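Local structure of galactose mutarotase related enzyme (Lactobacillus casei, 3Q1N) at residues D59-G64 / K103-E108; P51-S56 / G259-A264; F93-N98 / F107-A112; R44-L49 / L140-A145. The protein probably binds carbohydrate and may act as an isomerase of the aldose 1-epimerase (galactose mutarotase-like) family. All coordinates share one frame; numbering follows the deposited sequence. Where two conformers were deposited one is given.

Interaction 1: residues D59-G64 / K103-E108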
loop_
_atom_site.group_PDB
_atom_site.type_symbol
_atom_site.label_atom_id
_atom_site.label_comp_id
_atom_site.label_asym_id
_atom_site.label_seq_id
_atom_site.Cartn_x
_atom_site.Cartn_y
_atom_site.Cartn_z
ATOM N N ASP A 59 -10.016 -7.255 -16.345
ATOM C CA ASP A 59 -8.978 -6.227 -16.604
ATOM C C ASP A 59 -9.529 -5.001 -17.309
ATOM O O ASP A 59 -8.899 -4.411 -18.206
ATOM C CB ASP A 59 -7.806 -6.864 -17.352
ATOM C CG ASP A 59 -7.073 -7.934 -16.506
ATOM O OD1 ASP A 59 -6.793 -7.752 -15.295
ATOM O OD2 ASP A 59 -6.710 -8.962 -17.071
ATOM N N GLN A 60 -10.707 -4.587 -16.883
ATOM C CA GLN A 60 -11.359 -3.402 -17.459
ATOM C C GLN A 60 -12.304 -2.794 -16.428
ATOM O O GLN A 60 -12.490 -3.335 -15.314
ATOM C CB GLN A 60 -12.113 -3.760 -18.761
ATOM C CG GLN A 60 -13.288 -4.693 -18.543
ATOM C CD GLN A 60 -13.841 -5.289 -19.853
ATOM O OE1 GLN A 60 -14.866 -4.841 -20.352
ATOM N NE2 GLN A 60 -13.190 -6.310 -20.364
ATOM N N TYR A 61 -12.840 -1.632 -16.770
ATOM C CA TYR A 61 -13.782 -0.927 -15.939
ATOM C C TYR A 61 -14.592 0.042 -16.757
ATOM O O TYR A 61 -14.372 0.193 -17.957
ATOM C CB TYR A 61 -13.050 -0.186 -14.840
ATOM C CG TYR A 61 -12.270 1.032 -15.297
ATOM C CD1 TYR A 61 -11.076 0.894 -15.968
ATOM C CD2 TYR A 61 -12.716 2.322 -15.055
ATOM C CE1 TYR A 61 -10.326 2.002 -16.406
ATOM C CE2 TYR A 61 -11.969 3.444 -15.477
ATOM C CZ TYR A 61 -10.791 3.278 -16.155
ATOM O OH TYR A 61 -10.046 4.360 -16.605
ATOM N N ARG A 62 -15.538 0.696 -16.114
ATOM C CA ARG A 62 -16.369 1.689 -16.783
ATOM C C ARG A 62 -16.195 3.093 -16.213
ATOM O O ARG A 62 -15.927 3.276 -15.005
ATOM C CB ARG A 62 -17.846 1.323 -16.671
ATOM C CG ARG A 62 -18.258 0.194 -17.600
ATOM C CD ARG A 62 -19.558 -0.411 -17.146
ATOM N NE ARG A 62 -20.693 0.481 -17.396
ATOM C CZ ARG A 62 -21.752 0.651 -16.587
ATOM N NH1 ARG A 62 -21.840 0.026 -15.408
ATOM N NH2 ARG A 62 -22.745 1.468 -16.956
ATOM N N LEU A 63 -16.390 4.075 -17.102
ATOM C CA LEU A 63 -16.658 5.465 -16.703
ATOM C C LEU A 63 -18.005 5.799 -17.296
ATOM O O LEU A 63 -18.112 6.082 -18.494
ATOM C CB LEU A 63 -15.561 6.431 -17.160
ATOM C CG LEU A 63 -14.198 6.163 -16.563
ATOM C CD1 LEU A 63 -13.069 6.872 -17.335
ATOM C CD2 LEU A 63 -14.206 6.542 -15.044
ATOM N N GLY A 64 -19.036 5.704 -16.475
ATOM C CA GLY A 64 -20.398 5.807 -16.948
ATOM C C GLY A 64 -20.632 4.664 -17.908
ATOM O O GLY A 64 -20.460 3.497 -17.540
ATOM N N LYS A 103 -4.810 6.068 -22.459
ATOM C CA LYS A 103 -5.590 4.969 -23.066
ATOM C C LYS A 103 -6.320 4.138 -22.027
ATOM O O LYS A 103 -7.398 3.581 -22.323
ATOM C CB LYS A 103 -4.687 4.059 -23.929
ATOM C CG LYS A 103 -4.170 4.801 -25.165
ATOM C CD LYS A 103 -3.246 3.943 -26.123
ATOM C CE LYS A 103 -1.746 3.966 -25.698
ATOM N NZ LYS A 103 -0.715 3.810 -26.845
ATOM N N LYS A 104 -5.755 4.069 -20.825
ATOM C CA LYS A 104 -6.355 3.315 -19.736
ATOM C C LYS A 104 -7.284 4.175 -18.883
ATOM O O LYS A 104 -8.156 3.643 -18.249
ATOM C CB LYS A 104 -5.291 2.706 -18.812
ATOM C CG LYS A 104 -4.491 1.594 -19.467
ATOM C CD LYS A 104 -3.524 0.986 -18.494
ATOM C CE LYS A 104 -2.838 -0.245 -19.068
ATOM N NZ LYS A 104 -1.806 0.133 -20.080
ATOM N N PHE A 105 -7.017 5.480 -18.834
ATOM C CA PHE A 105 -7.515 6.349 -17.795
ATOM C C PHE A 105 -7.469 7.772 -18.389
ATOM O O PHE A 105 -6.411 8.408 -18.439
ATOM C CB PHE A 105 -6.614 6.180 -16.581
ATOM C CG PHE A 105 -7.038 6.926 -15.337
ATOM C CD1 PHE A 105 -8.215 6.592 -14.630
ATOM C CD2 PHE A 105 -6.274 8.012 -14.858
ATOM C CE1 PHE A 105 -8.559 7.260 -13.408
ATOM C CE2 PHE A 105 -6.625 8.662 -13.662
ATOM C CZ PHE A 105 -7.740 8.317 -12.966
ATOM N N PRO A 106 -8.598 8.235 -18.925
ATOM C CA PRO A 106 -8.562 9.426 -19.812
ATOM C C PRO A 106 -8.577 10.750 -19.048
ATOM O O PRO A 106 -9.458 11.612 -19.236
ATOM C CB PRO A 106 -9.818 9.224 -20.667
ATOM C CG PRO A 106 -10.769 8.511 -19.758
ATOM C CD PRO A 106 -9.919 7.580 -18.933
ATOM N N PHE A 107 -7.621 10.868 -18.121
ATOM C CA PHE A 107 -7.531 12.006 -17.237
ATOM C C PHE A 107 -6.117 12.519 -17.182
ATOM O O PHE A 107 -5.144 11.766 -17.025
ATOM C CB PHE A 107 -7.976 11.638 -15.782
ATOM C CG PHE A 107 -9.371 11.137 -15.692
ATOM C CD1 PHE A 107 -10.432 12.017 -15.644
ATOM C CD2 PHE A 107 -9.656 9.769 -15.671
ATOM C CE1 PHE A 107 -11.732 11.558 -15.609
ATOM C CE2 PHE A 107 -10.945 9.325 -15.624
ATOM C CZ PHE A 107 -11.990 10.240 -15.585
ATOM N N GLU A 108 -6.000 13.842 -17.268
ATOM C CA GLU A 108 -4.811 14.523 -16.805
ATOM C C GLU A 108 -4.761 14.558 -15.280
ATOM O O GLU A 108 -5.756 14.839 -14.596
ATOM C CB GLU A 108 -4.703 15.936 -17.417
ATOM C CG GLU A 108 -4.734 15.906 -18.930
ATOM C CD GLU A 108 -4.262 17.180 -19.568
ATOM O OE1 GLU A 108 -4.208 18.217 -18.900
ATOM O OE2 GLU A 108 -3.970 17.133 -20.800
#

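Interaction 2: residues P51-S56 / G259-A264. With NO3 (nitrate ion), chain C.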
loop_
_atom_site.group_PDB
_atom_site.type_symbol
_atom_site.label_atom_id
_atom_site.label_comp_id
_atom_site.label_asym_id
_atom_site.label_seq_id
_atom_site.Cartn_x
_atom_site.Cartn_y
_atom_site.Cartn_z
ATOM N N PRO A 51 -4.126 4.357 -10.493
ATOM C CA PRO A 51 -5.368 4.783 -9.855
ATOM C C PRO A 51 -6.289 3.629 -9.428
ATOM O O PRO A 51 -7.461 3.859 -9.136
ATOM C CB PRO A 51 -6.020 5.653 -10.934
ATOM C CG PRO A 51 -5.631 4.990 -12.189
ATOM C CD PRO A 51 -4.229 4.427 -11.963
ATOM N N SER A 52 -5.777 2.404 -9.441
ATOM C CA SER A 52 -6.519 1.227 -8.984
ATOM C C SER A 52 -5.637 0.440 -7.993
ATOM O O SER A 52 -4.414 0.428 -8.134
ATOM C CB SER A 52 -6.840 0.367 -10.200
ATOM O OG SER A 52 -7.737 -0.669 -9.913
ATOM N N ILE A 53 -6.266 -0.205 -7.037
ATOM C CA ILE A 53 -5.641 -1.142 -6.118
ATOM C C ILE A 53 -6.088 -2.533 -6.506
ATOM O O ILE A 53 -7.266 -2.794 -6.714
ATOM C CB ILE A 53 -6.062 -0.784 -4.674
ATOM C CG1 ILE A 53 -5.422 0.538 -4.241
ATOM C CG2 ILE A 53 -5.689 -1.938 -3.685
ATOM C CD1 ILE A 53 -6.105 1.108 -2.930
ATOM N N GLY A 54 -5.149 -3.463 -6.623
ATOM C CA GLY A 54 -5.546 -4.819 -6.934
ATOM C C GLY A 54 -5.999 -5.018 -8.358
ATOM O O GLY A 54 -5.636 -4.258 -9.254
ATOM N N LYS A 55 -6.813 -6.044 -8.556
ATOM C CA LYS A 55 -7.243 -6.435 -9.890
ATOM C C LYS A 55 -8.580 -5.766 -10.241
ATOM O O LYS A 55 -9.361 -5.463 -9.372
ATOM C CB LYS A 55 -7.397 -7.966 -10.021
ATOM C CG LYS A 55 -6.101 -8.761 -10.266
ATOM C CD LYS A 55 -6.440 -10.240 -10.522
ATOM C CE LYS A 55 -5.237 -11.096 -10.805
ATOM N NZ LYS A 55 -5.581 -12.587 -10.825
ATOM N N SER A 56 -8.786 -5.565 -11.530
ATOM C CA SER A 56 -9.999 -5.060 -12.132
ATOM C C SER A 56 -10.753 -6.211 -12.821
ATOM O O SER A 56 -10.123 -7.085 -13.438
ATOM C CB SER A 56 -9.697 -3.953 -13.171
ATOM O OG SER A 56 -9.283 -2.769 -12.547
ATOM N N GLY A 259 -8.785 2.883 -1.053
ATOM C CA GLY A 259 -9.480 2.224 -2.137
ATOM C C GLY A 259 -9.454 0.735 -1.866
ATOM O O GLY A 259 -8.990 0.283 -0.819
ATOM N N LEU A 260 -10.080 -0.012 -2.767
ATOM C CA LEU A 260 -10.258 -1.461 -2.601
ATOM C C LEU A 260 -10.209 -2.151 -3.940
ATOM O O LEU A 260 -10.619 -1.581 -4.966
ATOM C CB LEU A 260 -11.623 -1.737 -1.990
ATOM C CG LEU A 260 -11.903 -1.302 -0.536
ATOM C CD1 LEU A 260 -13.352 -1.418 -0.195
ATOM C CD2 LEU A 260 -11.007 -2.113 0.381
ATOM N N PRO A 261 -9.729 -3.412 -3.959
ATOM C CA PRO A 261 -9.874 -4.194 -5.188
ATOM C C PRO A 261 -11.333 -4.297 -5.599
ATOM O O PRO A 261 -12.232 -4.157 -4.778
ATOM C CB PRO A 261 -9.379 -5.592 -4.769
ATOM C CG PRO A 261 -8.545 -5.335 -3.494
ATOM C CD PRO A 261 -9.182 -4.196 -2.836
ATOM N N ASP A 262 -11.598 -4.602 -6.867
ATOM C CA ASP A 262 -12.944 -4.757 -7.308
ATOM C C ASP A 262 -13.674 -5.895 -6.578
ATOM O O ASP A 262 -13.094 -6.922 -6.199
ATOM C CB ASP A 262 -12.975 -5.099 -8.794
ATOM C CG ASP A 262 -13.252 -3.905 -9.712
ATOM O OD1 ASP A 262 -13.863 -2.884 -9.281
ATOM O OD2 ASP A 262 -12.898 -4.030 -10.905
ATOM N N GLN A 263 -14.976 -5.685 -6.418
ATOM C CA GLN A 263 -15.904 -6.764 -6.077
ATOM C C GLN A 263 -16.168 -7.568 -7.348
ATOM O O GLN A 263 -16.500 -7.009 -8.372
ATOM C CB GLN A 263 -17.222 -6.207 -5.533
ATOM C CG GLN A 263 -18.215 -7.330 -5.275
ATOM C CD GLN A 263 -19.437 -6.945 -4.460
ATOM O OE1 GLN A 263 -19.520 -5.839 -3.879
ATOM N NE2 GLN A 263 -20.419 -7.853 -4.421
ATOM N N ALA A 264 -16.021 -8.894 -7.257
ATOM C CA ALA A 264 -16.170 -9.808 -8.407
ATOM C C ALA A 264 -17.497 -9.613 -9.140
ATOM O O ALA A 264 -18.542 -9.394 -8.548
ATOM C CB ALA A 264 -16.073 -11.261 -7.937
HETATM N N NO3 C . -2.376 -4.590 -5.006
HETATM O O1 NO3 C . -2.443 -3.819 -6.154
HETATM O O2 NO3 C . -3.281 -4.497 -3.975
HETATM O O3 NO3 C . -1.405 -5.549 -4.898
HETATM O O HOH W 1 -9.336 -2.782 -8.441
HETATM O O HOH W 2 -9.071 0.128 -6.569
HETATM O O HOH W 3 -11.491 -1.730 -11.415
#

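Interaction 3: residues F93-N98 / F107-A112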
loop_
_atom_site.group_PDB
_atom_site.type_symbol
_atom_site.label_atom_id
_atom_site.label_comp_id
_atom_site.label_asym_id
_atom_site.label_seq_id
_atom_site.Cartn_x
_atom_site.Cartn_y
_atom_site.Cartn_z
ATOM N N PHE A 93 8.770 13.429 -5.457
ATOM C CA PHE A 93 8.608 12.776 -6.748
ATOM C C PHE A 93 7.263 13.133 -7.356
ATOM O O PHE A 93 6.246 13.082 -6.679
ATOM C CB PHE A 93 8.640 11.254 -6.561
ATOM C CG PHE A 93 9.982 10.699 -6.190
ATOM C CD1 PHE A 93 10.902 10.370 -7.165
ATOM C CD2 PHE A 93 10.308 10.448 -4.861
ATOM C CE1 PHE A 93 12.151 9.811 -6.861
ATOM C CE2 PHE A 93 11.567 9.905 -4.513
ATOM C CZ PHE A 93 12.507 9.582 -5.507
ATOM N N THR A 94 7.224 13.427 -8.646
ATOM C CA THR A 94 6.005 13.856 -9.287
ATOM C C THR A 94 5.826 13.163 -10.624
ATOM O O THR A 94 6.727 13.113 -11.439
ATOM C CB THR A 94 6.006 15.390 -9.537
ATOM O OG1 THR A 94 6.240 16.091 -8.306
ATOM C CG2 THR A 94 4.617 15.864 -10.075
ATOM N N GLN A 95 4.641 12.573 -10.796
ATOM C CA GLN A 95 4.228 11.952 -12.072
ATOM C C GLN A 95 2.978 12.640 -12.628
ATOM O O GLN A 95 2.073 13.020 -11.894
ATOM C CB GLN A 95 3.954 10.480 -11.840
ATOM C CG GLN A 95 3.663 9.705 -13.111
ATOM C CD GLN A 95 3.326 8.267 -12.824
ATOM O OE1 GLN A 95 2.123 7.952 -12.649
ATOM N NE2 GLN A 95 4.325 7.385 -12.759
ATOM N N HIS A 96 2.916 12.738 -13.947
ATOM C CA HIS A 96 1.738 13.183 -14.671
ATOM C C HIS A 96 1.360 12.079 -15.664
ATOM O O HIS A 96 2.126 11.116 -15.895
ATOM C CB HIS A 96 2.089 14.452 -15.471
ATOM C CG HIS A 96 2.485 15.631 -14.635
ATOM N ND1 HIS A 96 1.561 16.526 -14.127
ATOM C CD2 HIS A 96 3.700 16.077 -14.230
ATOM C CE1 HIS A 96 2.201 17.475 -13.440
ATOM N NE2 HIS A 96 3.490 17.195 -13.444
ATOM N N GLN A 97 0.181 12.215 -16.261
ATOM C CA GLN A 97 -0.270 11.346 -17.308
ATOM C C GLN A 97 0.688 11.330 -18.500
ATOM O O GLN A 97 1.469 12.257 -18.708
ATOM C CB GLN A 97 -1.681 11.749 -17.777
ATOM C CG GLN A 97 -1.764 12.979 -18.688
ATOM C CD GLN A 97 -1.331 14.286 -18.070
ATOM O OE1 GLN A 97 -1.477 14.495 -16.878
ATOM N NE2 GLN A 97 -0.892 15.229 -18.910
ATOM N N ASN A 98 0.546 10.290 -19.305
ATOM C CA ASN A 98 1.247 10.178 -20.571
ATOM C C ASN A 98 0.312 9.527 -21.606
ATOM O O ASN A 98 -0.804 9.102 -21.280
ATOM C CB ASN A 98 2.590 9.471 -20.359
ATOM C CG ASN A 98 2.450 8.040 -19.914
ATOM O OD1 ASN A 98 1.825 7.266 -20.555
ATOM N ND2 ASN A 98 3.119 7.679 -18.794
ATOM N N PHE A 107 -7.621 10.868 -18.121
ATOM C CA PHE A 107 -7.531 12.006 -17.237
ATOM C C PHE A 107 -6.117 12.519 -17.182
ATOM O O PHE A 107 -5.144 11.766 -17.025
ATOM C CB PHE A 107 -7.976 11.638 -15.782
ATOM C CG PHE A 107 -9.371 11.137 -15.692
ATOM C CD1 PHE A 107 -10.432 12.017 -15.644
ATOM C CD2 PHE A 107 -9.656 9.769 -15.671
ATOM C CE1 PHE A 107 -11.732 11.558 -15.609
ATOM C CE2 PHE A 107 -10.945 9.325 -15.624
ATOM C CZ PHE A 107 -11.990 10.240 -15.585
ATOM N N GLU A 108 -6.000 13.842 -17.268
ATOM C CA GLU A 108 -4.811 14.523 -16.805
ATOM C C GLU A 108 -4.761 14.558 -15.280
ATOM O O GLU A 108 -5.756 14.839 -14.596
ATOM C CB GLU A 108 -4.703 15.936 -17.417
ATOM C CG GLU A 108 -4.734 15.906 -18.930
ATOM C CD GLU A 108 -4.262 17.180 -19.568
ATOM O OE1 GLU A 108 -4.208 18.217 -18.900
ATOM O OE2 GLU A 108 -3.970 17.133 -20.800
ATOM N N TYR A 109 -3.594 14.194 -14.743
ATOM C CA TYR A 109 -3.415 14.131 -13.302
ATOM C C TYR A 109 -2.033 14.512 -12.883
ATOM O O TYR A 109 -1.077 14.441 -13.686
ATOM C CB TYR A 109 -3.766 12.718 -12.756
ATOM C CG TYR A 109 -2.758 11.620 -13.130
ATOM C CD1 TYR A 109 -1.570 11.437 -12.384
ATOM C CD2 TYR A 109 -2.959 10.804 -14.257
ATOM C CE1 TYR A 109 -0.679 10.458 -12.735
ATOM C CE2 TYR A 109 -2.052 9.837 -14.621
ATOM C CZ TYR A 109 -0.915 9.652 -13.866
ATOM O OH TYR A 109 0.023 8.677 -14.225
ATOM N N THR A 110 -1.921 14.836 -11.602
ATOM C CA THR A 110 -0.615 14.911 -10.952
ATOM C C THR A 110 -0.652 14.009 -9.728
ATOM O O THR A 110 -1.610 14.027 -8.976
ATOM C CB THR A 110 -0.232 16.314 -10.522
ATOM O OG1 THR A 110 -0.246 17.201 -11.643
ATOM C CG2 THR A 110 1.190 16.333 -9.909
ATOM N N LEU A 111 0.384 13.170 -9.576
ATOM C CA LEU A 111 0.557 12.386 -8.389
ATOM C C LEU A 111 1.892 12.763 -7.811
ATOM O O LEU A 111 2.924 12.511 -8.419
ATOM C CB LEU A 111 0.488 10.877 -8.709
ATOM C CG LEU A 111 0.803 9.920 -7.582
ATOM C CD1 LEU A 111 -0.157 10.163 -6.386
ATOM C CD2 LEU A 111 0.726 8.452 -8.106
ATOM N N ALA A 112 1.868 13.370 -6.626
ATOM C CA ALA A 112 3.082 13.854 -6.005
ATOM C C ALA A 112 3.266 13.133 -4.688
ATOM O O ALA A 112 2.314 12.916 -3.943
ATOM C CB ALA A 112 3.092 15.381 -5.827
#

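Interaction 4: residues R44-L49 / L140-A145. With EDO (1,2-ethanediol), chain J.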
loop_
_atom_site.group_PDB
_atom_site.type_symbol
_atom_site.label_atom_id
_atom_site.label_comp_id
_atom_site.label_asym_id
_atom_site.label_seq_id
_atom_site.Cartn_x
_atom_site.Cartn_y
_atom_site.Cartn_z
ATOM N N ARG A 44 9.359 -7.317 -6.030
ATOM C CA ARG A 44 9.193 -5.888 -5.784
ATOM C C ARG A 44 9.470 -5.562 -4.314
ATOM O O ARG A 44 9.867 -6.461 -3.547
ATOM C CB ARG A 44 7.816 -5.463 -6.204
ATOM C CG ARG A 44 7.606 -5.759 -7.681
ATOM C CD ARG A 44 6.213 -5.552 -8.095
ATOM N NE ARG A 44 6.007 -6.003 -9.479
ATOM C CZ ARG A 44 6.186 -5.255 -10.577
ATOM N NH1 ARG A 44 6.568 -3.979 -10.528
ATOM N NH2 ARG A 44 5.943 -5.798 -11.771
ATOM N N HIS A 45 9.319 -4.290 -3.936
ATOM C CA HIS A 45 9.682 -3.882 -2.567
ATOM C C HIS A 45 8.493 -3.177 -1.873
ATOM O O HIS A 45 8.039 -3.593 -0.817
ATOM C CB HIS A 45 10.917 -2.931 -2.573
ATOM C CG HIS A 45 12.058 -3.392 -3.420
ATOM N ND1 HIS A 45 13.170 -4.016 -2.888
ATOM C CD2 HIS A 45 12.259 -3.333 -4.762
ATOM C CE1 HIS A 45 14.022 -4.303 -3.871
ATOM N NE2 HIS A 45 13.500 -3.886 -5.014
ATOM N N ALA A 46 8.024 -2.092 -2.478
ATOM C CA ALA A 46 6.959 -1.258 -1.878
ATOM C C ALA A 46 6.265 -0.367 -2.918
ATOM O O ALA A 46 6.358 0.888 -2.851
ATOM C CB ALA A 46 7.567 -0.391 -0.689
ATOM N N PRO A 47 5.593 -0.997 -3.893
ATOM C CA PRO A 47 4.990 -0.173 -4.936
ATOM C C PRO A 47 3.874 0.778 -4.506
ATOM O O PRO A 47 3.124 0.527 -3.522
ATOM C CB PRO A 47 4.390 -1.181 -5.923
ATOM C CG PRO A 47 4.909 -2.515 -5.526
ATOM C CD PRO A 47 5.415 -2.440 -4.123
ATOM N N ILE A 48 3.755 1.847 -5.306
ATOM C CA ILE A 48 2.607 2.726 -5.243
ATOM C C ILE A 48 1.529 2.177 -6.160
ATOM O O ILE A 48 1.834 1.729 -7.291
ATOM C CB ILE A 48 2.987 4.180 -5.648
ATOM C CG1 ILE A 48 3.945 4.761 -4.610
ATOM C CG2 ILE A 48 1.687 5.060 -5.757
ATOM C CD1 ILE A 48 4.556 6.152 -4.986
ATOM N N LEU A 49 0.288 2.208 -5.685
ATOM C CA LEU A 49 -0.891 1.653 -6.381
ATOM C C LEU A 49 -1.800 2.820 -6.753
ATOM O O LEU A 49 -2.431 3.415 -5.897
ATOM C CB LEU A 49 -1.620 0.659 -5.472
ATOM C CG LEU A 49 -0.797 -0.392 -4.729
ATOM C CD1 LEU A 49 -1.728 -1.210 -3.816
ATOM C CD2 LEU A 49 -0.038 -1.293 -5.689
ATOM N N LEU A 140 -5.887 5.045 -4.292
ATOM C CA LEU A 140 -4.438 5.189 -4.052
ATOM C C LEU A 140 -4.051 4.282 -2.902
ATOM O O LEU A 140 -4.678 4.313 -1.840
ATOM C CB LEU A 140 -4.076 6.646 -3.709
ATOM C CG LEU A 140 -2.565 6.917 -3.509
ATOM C CD1 LEU A 140 -2.050 6.553 -2.143
ATOM C CD2 LEU A 140 -1.759 6.198 -4.546
ATOM N N GLY A 141 -3.032 3.461 -3.108
ATOM C CA GLY A 141 -2.505 2.623 -2.024
ATOM C C GLY A 141 -0.983 2.561 -2.056
ATOM O O GLY A 141 -0.336 2.980 -3.036
ATOM N N PHE A 142 -0.419 2.063 -0.967
ATOM C CA PHE A 142 1.033 1.880 -0.806
ATOM C C PHE A 142 1.206 0.418 -0.298
ATOM O O PHE A 142 0.476 -0.010 0.608
ATOM C CB PHE A 142 1.511 2.933 0.195
ATOM C CG PHE A 142 2.964 2.812 0.640
ATOM C CD1 PHE A 142 4.009 2.572 -0.232
ATOM C CD2 PHE A 142 3.252 3.010 1.955
ATOM C CE1 PHE A 142 5.298 2.496 0.222
ATOM C CE2 PHE A 142 4.523 2.952 2.420
ATOM C CZ PHE A 142 5.554 2.696 1.567
ATOM N N HIS A 143 2.146 -0.323 -0.866
ATOM C CA HIS A 143 2.265 -1.784 -0.752
ATOM C C HIS A 143 3.648 -2.249 -0.218
ATOM O O HIS A 143 4.302 -3.088 -0.819
ATOM C CB HIS A 143 2.010 -2.328 -2.199
ATOM C CG HIS A 143 1.682 -3.797 -2.312
ATOM N ND1 HIS A 143 2.567 -4.798 -1.977
ATOM C CD2 HIS A 143 0.604 -4.418 -2.847
ATOM C CE1 HIS A 143 2.037 -5.978 -2.263
ATOM N NE2 HIS A 143 0.850 -5.778 -2.811
ATOM N N PRO A 144 4.087 -1.755 0.963
ATOM C CA PRO A 144 5.427 -2.135 1.445
ATOM C C PRO A 144 5.443 -3.537 2.019
ATOM O O PRO A 144 4.559 -3.891 2.780
ATOM C CB PRO A 144 5.684 -1.123 2.554
ATOM C CG PRO A 144 4.348 -0.710 3.024
ATOM C CD PRO A 144 3.538 -0.652 1.766
ATOM N N ALA A 145 6.472 -4.290 1.695
ATOM C CA ALA A 145 6.719 -5.605 2.293
ATOM C C ALA A 145 7.864 -5.423 3.294
ATOM O O ALA A 145 8.904 -4.862 2.975
ATOM C CB ALA A 145 7.128 -6.584 1.240
HETATM C C1 EDO J . -1.881 -7.670 -1.642
HETATM O O1 EDO J . -2.358 -6.361 -2.010
HETATM C C2 EDO J . -1.539 -8.532 -2.835
HETATM O O2 EDO J . -0.512 -7.926 -3.655
#

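Interaction 1: residues D59-G64 / K103-E108
Tyr-61 gives its phenol hydrogen to the carbonyl oxygen of Lys-104, and this is the polar link of the contact. From OH to O it measures 2.6 Å, and the hydroxyl meets a lone pair in the carbonyl plane. The oxygen lies at the edge of the tyrosine ring, near its plane. With CG between the backbone N and the carbonyl carbon (chi1 72°), the ring reaches across from its strand to the backbone of Lys-104. Tyrosine suits the place: its ring stacks on Trp-270 while its hydroxyl spans to the carbonyl.

The apolar part centres on Leu-63. Its CD1 meets Pro-106 CD tip to tip at 3.6 Å and also lies 3.7 Å from Phe-107 CE2. Within 103-108, Phe-107 CD2 stands over the centre of the Phe-105 ring, and Pro-106 turns the chain between them. An inverse gamma turn centred on Pro-106, packed against the two-stranded antiparallel ribbon of 60-63 and 66-69, is the resulting arrangement.

Interaction 2: residues P51-S56 / G259-A264
Ile-53 points at Gly-259 and lays CD1 against its backbone, 3.5 Å from the C atom. The contact joins two loops of this galactose mutarotase-like fold: 51-56 comes after strand 48-49, and the loop 259-264 comes after strand 251-258. Both of those strands pair with strand 136-147. A side chain on Gly-259 would crowd the isoleucine methyl, so glycine fits there. Ile-53 CG2, anti to the backbone N, lies 3.5 Å from nitrate O2 and also comes near Pro-261 CD.

Pro-261 lies across the loop at Gly-54, where a side chain would collide with its CB; the positive phi of Gly-54 is also easiest for glycine. Pro-261 CA directs a C-H at Ile-53 O, 3.3 Å away. Gly-54 N donates to nitrate O1 at 2.8 Å, and His-73 binds the same ion, which probably came from the crystallisation liquor.

Asp-262 OD2 comes within 3.3 Å of Ser-56 CA and accepts from the backbone N of Asn-57. Direct bonding between the loops is slight, a weak 3.5 Å bond from Asp-262 N to Lys-55 O, so waters do much of the joining. One accepts from Ile-53 N at 2.9 Å and reaches Leu-260 O on the other loop. Another donates to both Ser-56 OG and Asp-262 OD2, each 2.7 Å from the water oxygen.

Interaction 3: residues F93-N98 / F107-A112
Tyr-109 packs its ring beneath the backbone of His-96 and Gln-97, whose C and N atoms respectively lie over one face, offset toward the rim. Its hydroxyl donates to Gln-95 OE1 at 2.7 Å, approaching from above the amide's carbonyl plane. Gln-95 gets there by an extended chain with CG anti to the backbone N (chi1 -174°), while its NE2 is held by Ala-76 O; glutamine thus offers an acceptor and a donor to a buried region. A phenylalanine in place of Tyr-109 would probably leave Gln-95 OE1 without its donor and the amide less firmly fixed in rotation.

These residues belong to an antiparallel strand pair, 90-96 with 109-118, in the large sheet of the fold. Gln-95 and Leu-111 form a hydrogen-bonded pair, with both N-to-O distances 2.9 Å and nearly straight bonds. Leu-111 shares the buried face with Gln-95.

The opposite face, carrying Thr-94, His-96, Thr-110 and Ala-112, is more exposed. Beta-branched threonines suit a strand here, and the CG2 methyls of Thr-94 and Thr-110 make one close contact at 3.5 Å. The polar groups round it are the looser part: Thr-110 OG1 is bound by Asp-131, and His-96 ND1 makes a weak bond to Tyr-109 O. Near the strand ends, Gln-97 bends at chi2 (-64°): OE1 accepts from Tyr-109 N at 3.0 Å while its amide stacks on the carboxylate of exposed Glu-108, the planes 9° apart.

Interaction 4: residues R44-L49 / L140-A145
The central antiparallel sheet of the fold gains a short edge strand where Leu-49 pairs with Gly-141. The two exchange backbone bonds, Leu-49 N to Gly-141 O at 2.8 Å and Gly-141 N to Leu-49 O at 2.9 Å. Glycine suits the second site, since a CB there would press on Leu-49 CD1. Next to it, Ile-48 faces Phe-142 as a non-hydrogen-bonded pair.

Beyond the regular strand, proline residues interrupt the pairing, yet two bonds continue it: His-143 N to Pro-47 O and Ala-145 N to His-45 O, both 3.0 Å. Small Ala-46 touches Phe-142 CE1 and Pro-144 CA and CB with its own CB, while Ala-46 O lies at the edge of the Phe-142 ring. That ring in turn carries Pro-144 CD over the centre of one face.

His-143 holds CG anti to the backbone N (chi1 -163°), which carries the imidazole out to the ethanediol; NE2 donates to O2 of the diol at 2.7 Å in the ring plane, a nearly straight bond (167°). Trp-42 and Trp-242 meet the imidazole, and Glu-255 binds the same diol, probably from the crystallisation liquor but consistent with a small-molecule pocket. With an alanine here, the diol is likely to lose this donor and a gap to open beside Leu-49 CD1 and the two tryptophans.

In the fold
Interactions 2 and 4 lie nearest the middle of the chain, their centres 14 Å apart, and they touch where Ile-53 CD1 packs on the backbone of Leu-140 and Gly-141. Along the chain their segments alternate, and strand 48-49 of interaction 4 leads directly into loop 51-56 of interaction 2. Interactions 1 and 3 lie, along the chain, between the paired segments of interactions 2 and 4, and share Phe-107 and Glu-108, where helix 99-104 gives way to strand 109-118; their centres are 15 Å apart. Phe-105 of interaction 1 packs on Pro-51, and Leu-111 of interaction 3 on Ile-48. Peripheral ribbon, large sheet and central sheet are thereby joined; the small molecules bound at interactions 2 and 4 are consistent with a pocket there.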